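Salmonella typhimurium DB7155 bacteriophage DET7 tailspike (Bacteriophage, PDB 2V5I) probably binds and hydrolyses the O-antigen of its Salmonella host, serving as the trimeric receptor-binding tailspike of the phage. Local coordinates at residues A[90-98]-A[148-158]; A[181-189]-A[202-212]. All coordinates share one frame; numbering follows the deposited sequence. Where two conformers were deposited one is given.

Contact 1 of 2, residues A[90-98]-A[148-158]; sequences FMESKTTPW and NVKDQHIAATL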
ATOM      1  N   PHE A  90     -24.131  13.153  20.379  1.00  9.98           N
ATOM      2  CA  PHE A  90     -23.788  12.039  21.252  1.00 12.25           C
ATOM      3  C   PHE A  90     -25.115  11.344  21.649  1.00 12.17           C
ATOM      4  O   PHE A  90     -25.949  11.954  22.360  1.00 11.49           O
ATOM      5  CB  PHE A  90     -23.046  12.541  22.512  1.00 11.30           C
ATOM      6  CG  PHE A  90     -22.417  11.462  23.341  1.00 12.72           C
ATOM      7  CD1 PHE A  90     -23.170  10.720  24.249  1.00 12.79           C
ATOM      8  CD2 PHE A  90     -21.072  11.175  23.223  1.00 11.26           C
ATOM      9  CE1 PHE A  90     -22.582   9.710  25.046  1.00 11.43           C
ATOM     10  CE2 PHE A  90     -20.479  10.165  23.973  1.00 14.13           C
ATOM     11  CZ  PHE A  90     -21.239   9.435  24.908  1.00 11.93           C
ATOM     12  N   MET A  91     -25.326  10.088  21.184  1.00  9.95           N
ATOM     13  CA  MET A  91     -26.513   9.293  21.503  1.00 11.48           C
ATOM     14  C   MET A  91     -26.195   8.340  22.649  1.00  9.46           C
ATOM     15  O   MET A  91     -25.188   7.626  22.583  1.00 10.20           O
ATOM     16  CB  MET A  91     -26.897   8.492  20.261  1.00 12.01           C
ATOM     17  CG  MET A  91     -27.175   9.330  19.091  1.00 12.29           C
ATOM     18  SD  MET A  91     -28.453  10.587  19.246  1.00 12.28           S
ATOM     19  CE  MET A  91     -29.875   9.611  19.664  1.00 12.88           C
ATOM     20  N   GLU A  92     -26.993   8.356  23.733  1.00  9.14           N
ATOM     21  CA  GLU A  92     -26.745   7.455  24.879  1.00 11.36           C
ATOM     22  C   GLU A  92     -28.046   6.775  25.282  1.00 11.29           C
ATOM     23  O   GLU A  92     -29.104   7.418  25.355  1.00 11.02           O
ATOM     24  CB  GLU A  92     -26.171   8.244  26.046  1.00 11.38           C
ATOM     25  CG  GLU A  92     -26.058   7.409  27.336  1.00 13.60           C
ATOM     26  CD  GLU A  92     -25.318   8.095  28.440  1.00 21.24           C
ATOM     27  OE1 GLU A  92     -24.579   9.083  28.209  1.00 21.41           O
ATOM     28  OE2 GLU A  92     -25.443   7.600  29.588  1.00 23.69           O
ATOM     29  N   SER A  93     -28.009   5.457  25.454  1.00 10.57           N
ATOM     30  CA  SER A  93     -29.207   4.753  25.884  1.00 10.59           C
ATOM     31  C   SER A  93     -29.568   5.166  27.270  1.00 11.16           C
ATOM     32  O   SER A  93     -28.693   5.496  28.066  1.00 11.48           O
ATOM     33  CB  SER A  93     -29.065   3.232  25.802  1.00 10.47           C
ATOM     34  OG  SER A  93     -28.020   2.751  26.673  1.00 13.47           O
ATOM     35  N   LYS A  94     -30.853   5.079  27.556  1.00 12.84           N
ATOM     36  CA  LYS A  94     -31.366   5.270  28.908  1.00 13.41           C
ATOM     37  C   LYS A  94     -31.061   4.045  29.774  1.00 13.95           C
ATOM     38  O   LYS A  94     -30.590   4.155  30.930  1.00 15.13           O
ATOM     39  CB  LYS A  94     -32.878   5.522  28.756  1.00 15.24           C
ATOM     40  CG  LYS A  94     -33.595   5.734  30.006  1.00 20.94           C
ATOM     41  CD  LYS A  94     -34.970   6.352  29.799  1.00 20.91           C
ATOM     42  CE  LYS A  94     -35.958   5.440  29.205  1.00 26.99           C
ATOM     43  NZ  LYS A  94     -37.272   6.186  29.102  1.00 30.44           N
ATOM     44  N   THR A  95     -31.364   2.874  29.237  1.00 13.08           N
ATOM     45  CA  THR A  95     -31.206   1.624  29.950  1.00 13.49           C
ATOM     46  C   THR A  95     -29.744   1.171  29.886  1.00 12.75           C
ATOM     47  O   THR A  95     -29.065   1.327  28.845  1.00 13.82           O
ATOM     48  CB  THR A  95     -32.124   0.550  29.355  1.00 15.18           C
ATOM     49  OG1 THR A  95     -33.517   0.935  29.481  1.00 14.41           O
ATOM     50  CG2 THR A  95     -31.914  -0.763  30.084  1.00 19.11           C
ATOM     51  N   THR A  96     -29.273   0.533  30.948  1.00 12.97           N
ATOM     52  CA  THR A  96     -27.935  -0.069  30.953  1.00 11.50           C
ATOM     53  C   THR A  96     -28.194  -1.576  30.697  1.00 12.93           C
ATOM     54  O   THR A  96     -28.756  -2.260  31.559  1.00 14.09           O
ATOM     55  CB  THR A  96     -27.227   0.133  32.298  1.00 12.09           C
ATOM     56  OG1 THR A  96     -26.952   1.532  32.508  1.00 13.27           O
ATOM     57  CG2 THR A  96     -25.934  -0.606  32.371  1.00 12.47           C
ATOM     58  N   PRO A  97     -27.880  -2.061  29.502  1.00  9.99           N
ATOM     59  CA  PRO A  97     -28.259  -3.418  29.125  1.00 10.26           C
ATOM     60  C   PRO A  97     -27.341  -4.497  29.729  1.00  9.22           C
ATOM     61  O   PRO A  97     -26.223  -4.207  30.166  1.00 10.34           O
ATOM     62  CB  PRO A  97     -28.078  -3.385  27.590  1.00 11.52           C
ATOM     63  CG  PRO A  97     -27.070  -2.390  27.392  1.00 13.80           C
ATOM     64  CD  PRO A  97     -27.150  -1.378  28.427  1.00 13.61           C
ATOM     65  N   TRP A  98     -27.787  -5.766  29.736  1.00 11.54           N
ATOM     66  CA  TRP A  98     -26.940  -6.903  30.020  1.00 10.20           C
ATOM     67  C   TRP A  98     -26.103  -7.180  28.758  1.00 10.58           C
ATOM     68  O   TRP A  98     -26.639  -7.308  27.655  1.00 12.30           O
ATOM     69  CB  TRP A  98     -27.742  -8.141  30.321  1.00 12.27           C
ATOM     70  CG  TRP A  98     -28.500  -8.033  31.619  1.00  9.22           C
ATOM     71  CD1 TRP A  98     -29.775  -7.658  31.766  1.00 13.03           C
ATOM     72  CD2 TRP A  98     -27.983  -8.294  32.916  1.00 10.52           C
ATOM     73  NE1 TRP A  98     -30.128  -7.670  33.133  1.00 14.02           N
ATOM     74  CE2 TRP A  98     -29.034  -8.042  33.846  1.00 12.42           C
ATOM     75  CE3 TRP A  98     -26.755  -8.694  33.399  1.00 12.63           C
ATOM     76  CZ2 TRP A  98     -28.871  -8.191  35.211  1.00 17.74           C
ATOM     77  CZ3 TRP A  98     -26.594  -8.832  34.804  1.00 17.33           C
ATOM     78  CH2 TRP A  98     -27.643  -8.581  35.668  1.00 17.47           C
ATOM     79  N   ASN A 148     -35.204 -12.791  29.286  1.00 15.93           N
ATOM     80  CA  ASN A 148     -35.208 -11.316  29.233  1.00 17.97           C
ATOM     81  C   ASN A 148     -33.903 -10.746  28.647  1.00 16.29           C
ATOM     82  O   ASN A 148     -33.917  -9.640  28.128  1.00 16.25           O
ATOM     83  CB  ASN A 148     -35.450 -10.715  30.611  1.00 19.68           C
ATOM     84  CG  ASN A 148     -34.366 -11.045  31.574  1.00 20.80           C
ATOM     85  OD1 ASN A 148     -34.177 -12.211  31.911  1.00 25.58           O
ATOM     86  ND2 ASN A 148     -33.613 -10.011  32.020  1.00 23.90           N
ATOM     87  N   VAL A 149     -32.796 -11.450  28.828  1.00 15.63           N
ATOM     88  CA  VAL A 149     -31.514 -11.025  28.220  1.00 13.86           C
ATOM     89  C   VAL A 149     -31.611 -11.259  26.751  1.00 14.70           C
ATOM     90  O   VAL A 149     -31.269 -10.409  25.933  1.00 16.03           O
ATOM     91  CB  VAL A 149     -30.333 -11.745  28.847  1.00 15.06           C
ATOM     92  CG1 VAL A 149     -29.028 -11.574  28.057  1.00 16.45           C
ATOM     93  CG2 VAL A 149     -30.172 -11.326  30.287  1.00 18.02           C
ATOM     94  N   LYS A 150     -32.117 -12.430  26.384  1.00 14.87           N
ATOM     95  CA  LYS A 150     -32.269 -12.737  24.957  1.00 14.58           C
ATOM     96  C   LYS A 150     -33.241 -11.823  24.213  1.00 15.87           C
ATOM     97  O   LYS A 150     -33.083 -11.586  23.008  1.00 18.23           O
ATOM     98  CB  LYS A 150     -32.640 -14.265  24.830  1.00 14.11           C
ATOM     99  CG  LYS A 150     -31.534 -15.142  25.381  1.00 18.95           C
ATOM    100  CD  LYS A 150     -31.648 -16.680  25.076  1.00 22.41           C
ATOM    101  CE  LYS A 150     -32.630 -17.346  25.973  1.00 25.83           C
ATOM    102  NZ  LYS A 150     -32.668 -18.830  25.753  1.00 22.85           N
ATOM    103  N   ASP A 151     -34.216 -11.247  24.899  1.00 15.69           N
ATOM    104  CA  ASP A 151     -35.227 -10.388  24.280  1.00 16.10           C
ATOM    105  C   ASP A 151     -34.816  -8.892  24.228  1.00 16.72           C
ATOM    106  O   ASP A 151     -35.513  -8.068  23.629  1.00 19.08           O
ATOM    107  CB  ASP A 151     -36.543 -10.498  25.050  1.00 17.95           C
ATOM    108  CG  ASP A 151     -37.236 -11.839  24.856  1.00 24.47           C
ATOM    109  OD1 ASP A 151     -36.830 -12.631  23.974  1.00 27.64           O
ATOM    110  OD2 ASP A 151     -38.213 -12.076  25.601  1.00 29.44           O
ATOM    111  N   GLN A 152     -33.687  -8.541  24.832  1.00 15.23           N
ATOM    112  CA  GLN A 152     -33.239  -7.119  24.867  1.00 15.09           C
ATOM    113  C   GLN A 152     -33.048  -6.558  23.502  1.00 14.50           C
ATOM    114  O   GLN A 152     -32.606  -7.266  22.604  1.00 18.26           O
ATOM    115  CB  GLN A 152     -31.856  -7.020  25.524  1.00 15.23           C
ATOM    116  CG  GLN A 152     -31.812  -7.344  26.929  1.00 21.13           C
ATOM    117  CD  GLN A 152     -30.413  -7.038  27.471  1.00 19.58           C
ATOM    118  OE1 GLN A 152     -30.278  -6.271  28.423  1.00 17.88           O
ATOM    119  NE2 GLN A 152     -29.380  -7.603  26.828  1.00 14.97           N
ATOM    120  N   HIS A 153     -33.267  -5.251  23.345  1.00 16.38           N
ATOM    121  CA  HIS A 153     -32.938  -4.595  22.096  1.00 15.79           C
ATOM    122  C   HIS A 153     -32.674  -3.108  22.335  1.00 16.79           C
ATOM    123  O   HIS A 153     -33.373  -2.237  21.824  1.00 20.44           O
ATOM    124  CB  HIS A 153     -34.021  -4.813  21.023  1.00 18.67           C
ATOM    125  CG  HIS A 153     -35.393  -4.410  21.452  1.00 25.61           C
ATOM    126  ND1 HIS A 153     -36.265  -5.281  22.074  1.00 35.46           N
ATOM    127  CD2 HIS A 153     -36.050  -3.228  21.356  1.00 31.47           C
ATOM    128  CE1 HIS A 153     -37.400  -4.654  22.341  1.00 35.36           C
ATOM    129  NE2 HIS A 153     -37.286  -3.402  21.935  1.00 37.38           N
ATOM    130  N   ILE A 154     -31.678  -2.836  23.163  1.00 11.42           N
ATOM    131  CA  ILE A 154     -31.342  -1.455  23.584  1.00 11.45           C
ATOM    132  C   ILE A 154     -30.386  -0.750  22.599  1.00 12.93           C
ATOM    133  O   ILE A 154     -29.254  -1.202  22.340  1.00 11.04           O
ATOM    134  CB  ILE A 154     -30.718  -1.424  24.998  0.70 12.03           C
ATOM    135  CG1 ILE A 154     -31.695  -2.011  26.023  0.70 12.73           C
ATOM    136  CG2 ILE A 154     -30.354  -0.017  25.387  0.70 12.06           C
ATOM    137  CD1 ILE A 154     -33.048  -1.320  26.052  0.70 14.87           C
ATOM    138  N   ALA A 155     -30.858   0.387  22.092  1.00 12.29           N
ATOM    139  CA  ALA A 155     -29.980   1.323  21.383  1.00 10.77           C
ATOM    140  C   ALA A 155     -30.615   2.667  21.422  1.00 11.80           C
ATOM    141  O   ALA A 155     -31.871   2.774  21.366  1.00 13.30           O
ATOM    142  CB  ALA A 155     -29.759   0.896  19.973  1.00 12.98           C
ATOM    143  N   ALA A 156     -29.811   3.710  21.544  1.00  9.95           N
ATOM    144  CA  ALA A 156     -30.276   5.081  21.271  1.00  9.24           C
ATOM    145  C   ALA A 156     -29.965   5.386  19.800  1.00 10.12           C
ATOM    146  O   ALA A 156     -28.820   5.544  19.474  1.00  9.38           O
ATOM    147  CB  ALA A 156     -29.549   6.092  22.109  1.00 11.24           C
ATOM    148  N   THR A 157     -31.004   5.497  18.989  1.00  9.32           N
ATOM    149  CA  THR A 157     -30.843   5.622  17.535  1.00 10.46           C
ATOM    150  C   THR A 157     -31.198   7.037  17.084  1.00 11.84           C
ATOM    151  O   THR A 157     -32.308   7.515  17.344  1.00 12.82           O
ATOM    152  CB  THR A 157     -31.716   4.613  16.776  1.00 10.42           C
ATOM    153  OG1 THR A 157     -31.350   3.286  17.156  1.00 11.34           O
ATOM    154  CG2 THR A 157     -31.523   4.788  15.227  1.00 12.07           C
ATOM    155  N   LEU A 158     -30.267   7.660  16.359  1.00 10.88           N
ATOM    156  CA  LEU A 158     -30.590   8.863  15.568  1.00 11.23           C
ATOM    157  C   LEU A 158     -31.012   8.418  14.176  1.00 11.95           C
ATOM    158  O   LEU A 158     -30.213   7.872  13.442  1.00 11.36           O
ATOM    159  CB  LEU A 158     -29.439   9.873  15.490  1.00 10.87           C
ATOM    160  CG  LEU A 158     -29.855  11.207  14.873  1.00 13.13           C
ATOM    161  CD1 LEU A 158     -30.928  11.889  15.675  1.00 12.60           C
ATOM    162  CD2 LEU A 158     -28.628  12.067  14.793  1.00 12.55           C
TER

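Contact 2 of 2, residues A[181-189]-A[202-212]; sequences RSCHHCKVI and ITFENLSGDWG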
ATOM      1  N   ARG A 181     -32.392   6.525   6.607  1.00 10.83           N
ATOM      2  CA  ARG A 181     -33.399   5.766   5.875  1.00 12.21           C
ATOM      3  C   ARG A 181     -33.760   6.567   4.618  1.00 12.55           C
ATOM      4  O   ARG A 181     -34.129   7.756   4.719  1.00 13.42           O
ATOM      5  CB  ARG A 181     -34.674   5.641   6.710  1.00 13.49           C
ATOM      6  CG  ARG A 181     -34.583   4.751   7.905  1.00 16.13           C
ATOM      7  CD  ARG A 181     -35.962   4.696   8.506  1.00 19.35           C
ATOM      8  NE  ARG A 181     -36.012   3.991   9.781  1.00 16.49           N
ATOM      9  CZ  ARG A 181     -36.109   2.667   9.880  1.00 23.86           C
ATOM     10  NH1 ARG A 181     -36.068   1.918   8.786  1.00 29.92           N
ATOM     11  NH2 ARG A 181     -36.168   2.088  11.075  1.00 27.73           N
ATOM     12  N   SER A 182     -33.602   5.961   3.449  1.00 11.11           N
ATOM     13  CA  SER A 182     -33.924   6.544   2.166  1.00 11.52           C
ATOM     14  C   SER A 182     -33.169   7.875   1.889  1.00 11.71           C
ATOM     15  O   SER A 182     -33.741   8.817   1.287  1.00 13.18           O
ATOM     16  CB  SER A 182     -35.418   6.798   2.072  1.00 13.11           C
ATOM     17  OG  SER A 182     -36.077   5.569   2.153  1.00 16.64           O
ATOM     18  N   CYS A 183     -31.910   7.931   2.304  1.00 11.00           N
ATOM     19  CA  CYS A 183     -31.088   9.107   2.135  1.00 11.17           C
ATOM     20  C   CYS A 183     -30.130   8.933   0.965  1.00  9.31           C
ATOM     21  O   CYS A 183     -29.818   7.809   0.595  1.00  9.99           O
ATOM     22  CB  CYS A 183     -30.285   9.441   3.401  1.00 10.67           C
ATOM     23  SG  CYS A 183     -31.396   9.879   4.785  1.00 13.21           S
ATOM     24  N   HIS A 184     -29.581  10.056   0.510  1.00 10.34           N
ATOM     25  CA  HIS A 184     -28.613  10.100  -0.592  1.00 10.11           C
ATOM     26  C   HIS A 184     -27.575  11.210  -0.384  1.00 10.98           C
ATOM     27  O   HIS A 184     -27.905  12.254   0.180  1.00 12.43           O
ATOM     28  CB  HIS A 184     -29.305  10.334  -1.931  1.00 13.37           C
ATOM     29  CG  HIS A 184     -30.262   9.267  -2.311  1.00 15.35           C
ATOM     30  ND1 HIS A 184     -31.585   9.282  -1.909  1.00 22.58           N
ATOM     31  CD2 HIS A 184     -30.102   8.150  -3.065  1.00 17.97           C
ATOM     32  CE1 HIS A 184     -32.188   8.199  -2.368  1.00 18.89           C
ATOM     33  NE2 HIS A 184     -31.316   7.509  -3.089  1.00 20.34           N
ATOM     34  N   HIS A 185     -26.324  10.969  -0.776  1.00 10.87           N
ATOM     35  CA  HIS A 185     -25.255  11.935  -0.575  1.00 11.56           C
ATOM     36  C   HIS A 185     -25.049  12.370   0.869  1.00 12.86           C
ATOM     37  O   HIS A 185     -24.637  13.515   1.092  1.00 14.70           O
ATOM     38  CB  HIS A 185     -25.504  13.127  -1.491  1.00 13.34           C
ATOM     39  CG  HIS A 185     -25.372  12.757  -2.926  1.00 16.43           C
ATOM     40  ND1 HIS A 185     -26.461  12.601  -3.755  1.00 23.31           N
ATOM     41  CD2 HIS A 185     -24.285  12.412  -3.658  1.00 23.50           C
ATOM     42  CE1 HIS A 185     -26.042  12.203  -4.946  1.00 21.31           C
ATOM     43  NE2 HIS A 185     -24.732  12.089  -4.917  1.00 24.05           N
ATOM     44  N   CYS A 186     -25.279  11.456   1.800  1.00 10.85           N
ATOM     45  CA  CYS A 186     -25.115  11.718   3.232  1.00  9.69           C
ATOM     46  C   CYS A 186     -23.797  11.103   3.710  1.00  9.55           C
ATOM     47  O   CYS A 186     -23.356  10.096   3.197  1.00 12.30           O
ATOM     48  CB  CYS A 186     -26.303  11.228   4.080  1.00 10.27           C
ATOM     49  SG  CYS A 186     -27.829  12.199   3.713  1.00 13.19           S
ATOM     50  N   LYS A 187     -23.159  11.758   4.670  1.00  9.98           N
ATOM     51  CA  LYS A 187     -21.860  11.280   5.144  1.00  8.68           C
ATOM     52  C   LYS A 187     -21.760  11.307   6.649  1.00  9.51           C
ATOM     53  O   LYS A 187     -22.280  12.245   7.275  1.00 11.76           O
ATOM     54  CB  LYS A 187     -20.772  12.131   4.530  1.00 11.50           C
ATOM     55  CG  LYS A 187     -20.704  12.100   2.986  1.00 15.84           C
ATOM     56  CD  LYS A 187     -19.659  13.046   2.439  1.00 24.74           C
ATOM     57  CE  LYS A 187     -19.956  13.458   0.949  1.00 30.04           C
ATOM     58  NZ  LYS A 187     -21.305  14.184   0.620  1.00 33.68           N
ATOM     59  N   VAL A 188     -21.017  10.339   7.211  1.00  8.55           N
ATOM     60  CA  VAL A 188     -20.723  10.302   8.617  1.00  8.95           C
ATOM     61  C   VAL A 188     -19.205  10.370   8.706  1.00  8.75           C
ATOM     62  O   VAL A 188     -18.515   9.462   8.277  1.00 10.83           O
ATOM     63  CB  VAL A 188     -21.278   9.036   9.304  1.00  9.30           C
ATOM     64  CG1 VAL A 188     -20.907   9.021  10.786  1.00 12.60           C
ATOM     65  CG2 VAL A 188     -22.818   9.005   9.129  1.00 11.50           C
ATOM     66  N   ILE A 189     -18.697  11.507   9.201  1.00  8.61           N
ATOM     67  CA  ILE A 189     -17.308  11.845   9.132  1.00 11.90           C
ATOM     68  C   ILE A 189     -16.652  11.873  10.529  1.00 10.28           C
ATOM     69  O   ILE A 189     -17.226  12.416  11.507  1.00  9.66           O
ATOM     70  CB  ILE A 189     -17.131  13.257   8.481  0.50 12.58           C
ATOM     71  CG1 ILE A 189     -17.663  13.256   7.041  0.50 14.92           C
ATOM     72  CG2 ILE A 189     -15.694  13.714   8.553  0.50 15.85           C
ATOM     73  CD1 ILE A 189     -18.049  14.646   6.576  0.50 17.29           C
ATOM     74  N   ILE A 202     -23.458   2.364  12.197  1.00  7.70           N
ATOM     75  CA  ILE A 202     -23.853   3.303  11.152  1.00  9.63           C
ATOM     76  C   ILE A 202     -24.483   2.504  10.017  1.00  8.51           C
ATOM     77  O   ILE A 202     -23.855   1.593   9.526  1.00 10.69           O
ATOM     78  CB  ILE A 202     -22.635   4.093  10.623  1.00  9.99           C
ATOM     79  CG1 ILE A 202     -21.887   4.781  11.810  1.00 10.53           C
ATOM     80  CG2 ILE A 202     -23.079   5.099   9.554  1.00 10.60           C
ATOM     81  CD1 ILE A 202     -20.470   5.268  11.519  1.00 12.44           C
ATOM     82  N   THR A 203     -25.702   2.874   9.621  1.00  8.43           N
ATOM     83  CA  THR A 203     -26.444   2.128   8.615  1.00  9.42           C
ATOM     84  C   THR A 203     -27.069   3.080   7.597  1.00  8.86           C
ATOM     85  O   THR A 203     -27.645   4.087   7.964  1.00  8.70           O
ATOM     86  CB  THR A 203     -27.633   1.374   9.303  1.00 10.40           C
ATOM     87  OG1 THR A 203     -27.135   0.480  10.290  1.00 11.03           O
ATOM     88  CG2 THR A 203     -28.472   0.623   8.278  1.00 10.26           C
ATOM     89  N   PHE A 204     -26.846   2.795   6.318  1.00  8.01           N
ATOM     90  CA  PHE A 204     -27.587   3.438   5.247  1.00  9.21           C
ATOM     91  C   PHE A 204     -28.543   2.410   4.666  1.00 10.87           C
ATOM     92  O   PHE A 204     -28.105   1.467   3.997  1.00 11.00           O
ATOM     93  CB  PHE A 204     -26.579   3.913   4.170  1.00  9.13           C
ATOM     94  CG  PHE A 204     -25.714   5.033   4.610  1.00  6.91           C
ATOM     95  CD1 PHE A 204     -26.203   6.289   4.720  1.00  8.52           C
ATOM     96  CD2 PHE A 204     -24.369   4.798   5.018  1.00  9.45           C
ATOM     97  CE1 PHE A 204     -25.352   7.373   5.161  1.00  9.31           C
ATOM     98  CE2 PHE A 204     -23.577   5.875   5.416  1.00  8.44           C
ATOM     99  CZ  PHE A 204     -24.082   7.108   5.529  1.00 10.11           C
ATOM    100  N   GLU A 205     -29.845   2.629   4.905  1.00  9.70           N
ATOM    101  CA  GLU A 205     -30.894   1.708   4.525  1.00  9.23           C
ATOM    102  C   GLU A 205     -31.722   2.375   3.404  1.00  9.90           C
ATOM    103  O   GLU A 205     -32.356   3.413   3.630  1.00 10.95           O
ATOM    104  CB  GLU A 205     -31.763   1.470   5.752  1.00 10.97           C
ATOM    105  CG  GLU A 205     -32.936   0.556   5.486  1.00 13.16           C
ATOM    106  CD  GLU A 205     -34.208   1.335   5.086  1.00 22.72           C
ATOM    107  OE1 GLU A 205     -34.820   2.067   5.933  1.00 22.95           O
ATOM    108  OE2 GLU A 205     -34.645   1.222   3.918  1.00 20.36           O
ATOM    109  N   ASN A 206     -31.626   1.821   2.182  1.00  8.38           N
ATOM    110  CA  ASN A 206     -32.362   2.319   1.039  1.00  8.06           C
ATOM    111  C   ASN A 206     -33.233   1.235   0.376  1.00  8.66           C
ATOM    112  O   ASN A 206     -33.215   1.050  -0.843  1.00  9.27           O
ATOM    113  CB  ASN A 206     -31.363   2.928   0.023  1.00  7.91           C
ATOM    114  CG  ASN A 206     -30.720   4.178   0.554  1.00  6.66           C
ATOM    115  OD1 ASN A 206     -29.716   4.099   1.274  1.00 10.11           O
ATOM    116  ND2 ASN A 206     -31.277   5.322   0.230  1.00  9.39           N
ATOM    117  N   LEU A 207     -33.995   0.525   1.186  1.00 10.67           N
ATOM    118  CA  LEU A 207     -34.789  -0.611   0.703  1.00  8.71           C
ATOM    119  C   LEU A 207     -35.903  -0.177  -0.260  1.00 11.63           C
ATOM    120  O   LEU A 207     -36.305  -0.979  -1.129  1.00 12.10           O
ATOM    121  CB  LEU A 207     -35.393  -1.381   1.896  1.00  9.26           C
ATOM    122  CG  LEU A 207     -34.367  -2.144   2.761  1.00 11.58           C
ATOM    123  CD1 LEU A 207     -35.022  -2.743   3.974  1.00 14.54           C
ATOM    124  CD2 LEU A 207     -33.719  -3.235   1.946  1.00 15.01           C
ATOM    125  N   SER A 208     -36.400   1.048  -0.046  1.00 14.52           N
ATOM    126  CA  SER A 208     -37.454   1.660  -0.881  1.00 18.26           C
ATOM    127  C   SER A 208     -36.926   2.869  -1.624  1.00 19.15           C
ATOM    128  O   SER A 208     -35.983   3.472  -1.217  1.00 20.38           O
ATOM    129  CB  SER A 208     -38.590   2.212  -0.004  1.00 20.27           C
ATOM    130  OG  SER A 208     -38.952   1.339   1.033  1.00 31.02           O
ATOM    131  N   GLY A 209     -37.624   3.286  -2.660  1.00 19.73           N
ATOM    132  CA  GLY A 209     -37.216   4.477  -3.385  1.00 20.26           C
ATOM    133  C   GLY A 209     -36.047   4.173  -4.298  1.00 16.97           C
ATOM    134  O   GLY A 209     -35.868   3.037  -4.734  1.00 18.15           O
ATOM    135  N   ASP A 210     -35.306   5.209  -4.668  1.00 17.82           N
ATOM    136  CA  ASP A 210     -34.131   5.076  -5.494  1.00 15.89           C
ATOM    137  C   ASP A 210     -33.057   4.301  -4.697  1.00 14.47           C
ATOM    138  O   ASP A 210     -33.032   4.372  -3.481  1.00 14.74           O
ATOM    139  CB  ASP A 210     -33.585   6.448  -5.874  1.00 16.69           C
ATOM    140  CG  ASP A 210     -34.461   7.167  -6.935  1.00 24.62           C
ATOM    141  OD1 ASP A 210     -35.372   6.525  -7.480  1.00 28.52           O
ATOM    142  OD2 ASP A 210     -34.206   8.362  -7.216  1.00 33.66           O
ATOM    143  N   TRP A 211     -32.212   3.567  -5.393  1.00 12.55           N
ATOM    144  CA  TRP A 211     -31.062   2.924  -4.715  1.00 10.62           C
ATOM    145  C   TRP A 211     -30.284   4.019  -4.047  1.00 10.33           C
ATOM    146  O   TRP A 211     -30.105   5.130  -4.589  1.00 12.27           O
ATOM    147  CB  TRP A 211     -30.180   2.188  -5.725  1.00 11.31           C
ATOM    148  CG  TRP A 211     -30.782   0.862  -6.173  1.00 10.70           C
ATOM    149  CD1 TRP A 211     -31.932   0.692  -6.891  1.00 12.49           C
ATOM    150  CD2 TRP A 211     -30.305  -0.453  -5.874  1.00  9.74           C
ATOM    151  NE1 TRP A 211     -32.159  -0.660  -7.114  1.00 11.80           N
ATOM    152  CE2 TRP A 211     -31.160  -1.368  -6.488  1.00 11.19           C
ATOM    153  CE3 TRP A 211     -29.204  -0.950  -5.171  1.00 10.32           C
ATOM    154  CZ2 TRP A 211     -30.977  -2.754  -6.366  1.00  9.97           C
ATOM    155  CZ3 TRP A 211     -29.004  -2.303  -5.108  1.00 10.42           C
ATOM    156  CH2 TRP A 211     -29.889  -3.201  -5.659  1.00 10.77           C
ATOM    157  N   GLY A 212     -29.692   3.712  -2.903  1.00 10.26           N
ATOM    158  CA  GLY A 212     -28.804   4.676  -2.229  1.00  9.59           C
ATOM    159  C   GLY A 212     -27.569   5.003  -3.063  1.00  9.75           C
ATOM    160  O   GLY A 212     -27.018   4.150  -3.706  1.00 12.03           O
TER
HETATM  161  O   HOH W   1     -35.704   2.880   2.235  1.00 26.24           O
HETATM  162  O   HOH W   2     -30.075   5.894   3.365  1.00 10.19           O

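Contact 1 of 2, residues A[90-98]-A[148-158]
M91 drops its CB onto A156, CB to CB 4.0 Å, then folds twice, at chi2 and chi3 (-57° and -59°), bringing SD beside L158 CB at 3.9 Å and swinging CE over the backbone between T157 and L158. This is the interior of the beta-helix: M91 also touches strand 176-181, and L158 strand 73-78. The A156 methyl packs against the E92 carbonyl. In one of its two conformers I154 spreads its branches along the loop 93-97, CG2 against S93 CB at 3.5 Å, CD1 against T95 CB, the two side chains crossing at about a right angle, and CG1 near the P97 ring. S93 OG bonds T95 O, while T95 OG1 turns to D72. Farther out, V149 CG2 makes an off-centre CH-pi contact with the five-membered ring of W98. The polar edge is Q152: OE1 accepts from W98 N and NE2 donates to W98 O, both at 2.9 Å, the latter nearly straight (172°). Both bonds use in-plane lone pairs, and W98 O lies in the plane of the Q152 amide. Gripped at both ends, the amide has its flip state fixed and serves W98 much as the facing residue of a hydrogen-bonded antiparallel pair would.

Contact 2 of 2, residues A[181-189]-A[202-212]
Two turns that leave adjacent parallel strands, 176-181 and 202-205, meet here at one corner of the beta-helix, in a largely polar contact with an apolar inner side. The last bridge pairs R181 with E205, and S182 N closes it with a straight 2.8 Å bond to E205 O. On the face of R181 and E205, NH1 forms a salt bridge to OE1 at 3.1 Å; it reaches the anti side of the carboxylate, 31° out of its plane, while R181 NE turns to D159. The bend of E205 at chi2 (-92°) lets OE2 accept from L207 N and from a water that also bonds S182 OG and S208 N. Coils of the P22 tailspike family stack their turns, and N206 joins two of them: ND2 donates to C183 O at 2.9 Å, and a water accepting from C183 N lies within hydrogen-bonding distance of OD1, which also accepts from N235. The same ND2 stands 3.8 Å above the plane of the H184 ring, offset toward its rim; NE2 bonds W211 O weakly. Inward, F204 CE1 approaches C186 CB at 4.1 Å and its ring stacks on F180, while V188 and I202 meet tip to tip, CG1 to CD1 3.8 Å.

In the fold
Contacts 1 and 2 follow one another along the chain; each is partly buried and reaches the same two sets of parallel strands. Contact 1 joins strands lying across the beta-helix interior from each other and continues into the loops and short helix beside them; contact 2 joins turns of successive coils. M91, A156 and L158 in contact 1 and F204, V188 and I202 in contact 2 are buried inside the helix, while the loop ends are more open. Contact 1 is mostly apolar, its two cross-segment hydrogen bonds at one amide, whereas contact 2 adds a salt bridge, backbone and asparagine bonds and a bridging water. K187, in segment 181-189, forms a salt bridge with D192 of a second subunit; no other chain touches contact 1.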